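Local coordinates for cytosine deaminase (Klebsiella pneumoniae, PDB 4R85), which catalyses the hydrolytic deamination of 5-methylcytosine, and probably of cytosine, at an iron(II) site in an amidohydrolase-fold barrel, at residues Q112-H117 and D140-Q145. Numbering follows the deposited sequence.
Sequences QHVRTH and DLIDLQ
Val114 pairs with Leu144 across neighbouring parallel strands of the amidohydrolase barrel, where a beta-alpha-beta crossover through helix 126-137 brings 143-145 alongside 112-117. Four backbone hydrogen bonds link the strands: Asp143 N donates to Gln112 O and Val114 N to Asp143 O, then Gln145 N reaches Val114 O (2.7 Å) and Thr116 N reaches Gln145 O (2.8 Å). On the face carrying Val114 and Leu144, apolar groups meet. Leu144 CD1 packs against Val114 CG1 at 3.6 Å and touches Thr116 CG2, while Ile142 CD1 meets the other valine methyl, CG2, at 4.0 Å.

The opposite face, carrying His113, Arg115, Asp143 and Gln145, is polar. The His113 ring and Asp143 carboxylate lie alongside each other with planes 16° apart, and His113 CE1 comes within 3.4 Å of Asp143 OD1; the salt-bridge partner of that oxygen is Arg395. A water in the plane of the ring at its edge joins His113 ND1 to Asp143 O. The Arg115 chain leaves anti to the backbone N (chi1 174°) and bends at chi3 (-78°), which turns the guanidinium edge to Gln145; its NH1 pairs with Asp207. Gln145 NE2 binds Leu356 O, helping to fix the amide, whose OE1 accepts in the guanidinium plane from both Arg115 NE at 2.9 Å and Arg115 NH2 at 2.8 Å.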
loop_
_atom_site.group_PDB
_atom_site.type_symbol
_atom_site.label_atom_id
_atom_site.label_comp_id
_atom_site.label_asym_id
_atom_site.label_seq_id
_atom_site.Cartn_x
_atom_site.Cartn_y
_atom_site.Cartn_z
ATOM N N GLN A 112 -6.087 -19.330 -5.387
ATOM C CA GLN A 112 -6.734 -20.639 -5.483
ATOM C C GLN A 112 -6.594 -21.465 -4.201
ATOM O O GLN A 112 -7.131 -22.567 -4.096
ATOM C CB GLN A 112 -6.182 -21.430 -6.667
ATOM C CG GLN A 112 -6.536 -20.862 -8.044
ATOM C CD GLN A 112 -6.187 -21.829 -9.164
ATOM O OE1 GLN A 112 -6.291 -23.045 -8.996
ATOM N NE2 GLN A 112 -5.747 -21.294 -10.304
ATOM N N HIS A 113 -5.836 -20.938 -3.250
ATOM C CA HIS A 113 -5.626 -21.596 -1.968
ATOM C C HIS A 113 -5.910 -20.618 -0.837
ATOM O O HIS A 113 -5.372 -19.511 -0.802
ATOM C CB HIS A 113 -4.204 -22.149 -1.878
ATOM C CG HIS A 113 -3.922 -23.206 -2.895
ATOM N ND1 HIS A 113 -4.343 -24.509 -2.745
ATOM C CD2 HIS A 113 -3.299 -23.144 -4.096
ATOM C CE1 HIS A 113 -3.973 -25.212 -3.801
ATOM N NE2 HIS A 113 -3.340 -24.408 -4.638
ATOM N N VAL A 114 -6.785 -21.025 0.077
ATOM C CA VAL A 114 -7.243 -20.139 1.130
ATOM C C VAL A 114 -7.306 -20.881 2.457
ATOM O O VAL A 114 -7.803 -21.996 2.521
ATOM C CB VAL A 114 -8.663 -19.611 0.820
ATOM C CG1 VAL A 114 -9.193 -18.731 1.973
ATOM C CG2 VAL A 114 -8.688 -18.851 -0.496
ATOM N N ARG A 115 -6.805 -20.259 3.516
ATOM C CA ARG A 115 -7.019 -20.785 4.856
ATOM C C ARG A 115 -7.832 -19.763 5.642
ATOM O O ARG A 115 -7.384 -18.631 5.844
ATOM C CB ARG A 115 -5.687 -21.081 5.551
ATOM C CG ARG A 115 -5.841 -21.494 7.016
ATOM C CD ARG A 115 -4.479 -21.764 7.657
ATOM N NE ARG A 115 -3.945 -23.070 7.269
ATOM C CZ ARG A 115 -2.774 -23.531 7.684
ATOM N NH1 ARG A 115 -2.025 -22.774 8.479
ATOM N NH2 ARG A 115 -2.349 -24.732 7.301
ATOM N N THR A 116 -9.038 -20.145 6.058
ATOM C CA THR A 116 -9.887 -19.212 6.783
ATOM C C THR A 116 -9.942 -19.597 8.245
ATOM O O THR A 116 -10.014 -20.778 8.576
ATOM C CB THR A 116 -11.332 -19.133 6.220
ATOM O OG1 THR A 116 -12.058 -18.118 6.925
ATOM C CG2 THR A 116 -12.071 -20.456 6.382
ATOM N N HIS A 117 -9.872 -18.598 9.115
ATOM C CA HIS A 117 -10.182 -18.809 10.520
ATOM C C HIS A 117 -11.687 -18.621 10.702
ATOM O O HIS A 117 -12.298 -17.787 10.029
ATOM C CB HIS A 117 -9.373 -17.841 11.399
ATOM C CG HIS A 117 -7.897 -18.075 11.313
ATOM N ND1 HIS A 117 -7.176 -18.669 12.326
ATOM C CD2 HIS A 117 -7.021 -17.859 10.303
ATOM C CE1 HIS A 117 -5.913 -18.791 11.951
ATOM N NE2 HIS A 117 -5.793 -18.307 10.729
ATOM N N ASP A 140 -14.621 -25.619 -6.948
ATOM C CA ASP A 140 -14.343 -25.322 -8.351
ATOM C C ASP A 140 -13.470 -24.072 -8.506
ATOM O O ASP A 140 -12.867 -23.854 -9.560
ATOM C CB ASP A 140 -15.643 -25.167 -9.151
ATOM C CG ASP A 140 -16.568 -24.109 -8.570
ATOM O OD1 ASP A 140 -16.570 -23.931 -7.334
ATOM O OD2 ASP A 140 -17.299 -23.456 -9.347
ATOM N N LEU A 141 -13.403 -23.261 -7.453
ATOM C CA LEU A 141 -12.599 -22.041 -7.465
ATOM C C LEU A 141 -11.348 -22.149 -6.600
ATOM O O LEU A 141 -10.266 -21.718 -6.997
ATOM C CB LEU A 141 -13.436 -20.842 -6.989
ATOM C CG LEU A 141 -14.749 -20.583 -7.745
ATOM C CD1 LEU A 141 -15.465 -19.353 -7.188
ATOM C CD2 LEU A 141 -14.506 -20.429 -9.241
ATOM N N ILE A 142 -11.498 -22.695 -5.397
ATOM C CA ILE A 142 -10.410 -22.666 -4.427
ATOM C C ILE A 142 -10.312 -23.949 -3.617
ATOM O O ILE A 142 -11.261 -24.722 -3.532
ATOM C CB ILE A 142 -10.612 -21.529 -3.397
ATOM C CG1 ILE A 142 -11.853 -21.815 -2.544
ATOM C CG2 ILE A 142 -10.702 -20.172 -4.082
ATOM C CD1 ILE A 142 -12.111 -20.784 -1.440
ATOM N N ASP A 143 -9.149 -24.157 -3.010
ATOM C CA ASP A 143 -8.986 -25.196 -2.007
ATOM C C ASP A 143 -8.986 -24.510 -0.642
ATOM O O ASP A 143 -8.048 -23.785 -0.301
ATOM C CB ASP A 143 -7.679 -25.964 -2.231
ATOM C CG ASP A 143 -7.694 -26.781 -3.513
ATOM O OD1 ASP A 143 -7.136 -26.322 -4.536
ATOM O OD2 ASP A 143 -8.275 -27.881 -3.496
ATOM N N LEU A 144 -10.047 -24.729 0.129
ATOM C CA LEU A 144 -10.231 -24.019 1.393
ATOM C C LEU A 144 -9.813 -24.847 2.605
ATOM O O LEU A 144 -10.274 -25.973 2.777
ATOM C CB LEU A 144 -11.703 -23.610 1.541
ATOM C CG LEU A 144 -12.094 -22.797 2.782
ATOM C CD1 LEU A 144 -11.365 -21.453 2.790
ATOM C CD2 LEU A 144 -13.610 -22.592 2.821
ATOM N N GLN A 145 -8.952 -24.285 3.451
ATOM C CA GLN A 145 -8.686 -24.879 4.761
ATOM C C GLN A 145 -9.420 -24.106 5.840
ATOM O O GLN A 145 -9.525 -22.885 5.771
ATOM C CB GLN A 145 -7.195 -24.870 5.074
ATOM C CG GLN A 145 -6.389 -25.743 4.131
ATOM C CD GLN A 145 -4.927 -25.829 4.537
ATOM O OE1 GLN A 145 -4.533 -25.348 5.604
ATOM N NE2 GLN A 145 -4.116 -26.451 3.687
HETATM O O HOH W 1 -5.439 -24.800 0.135
#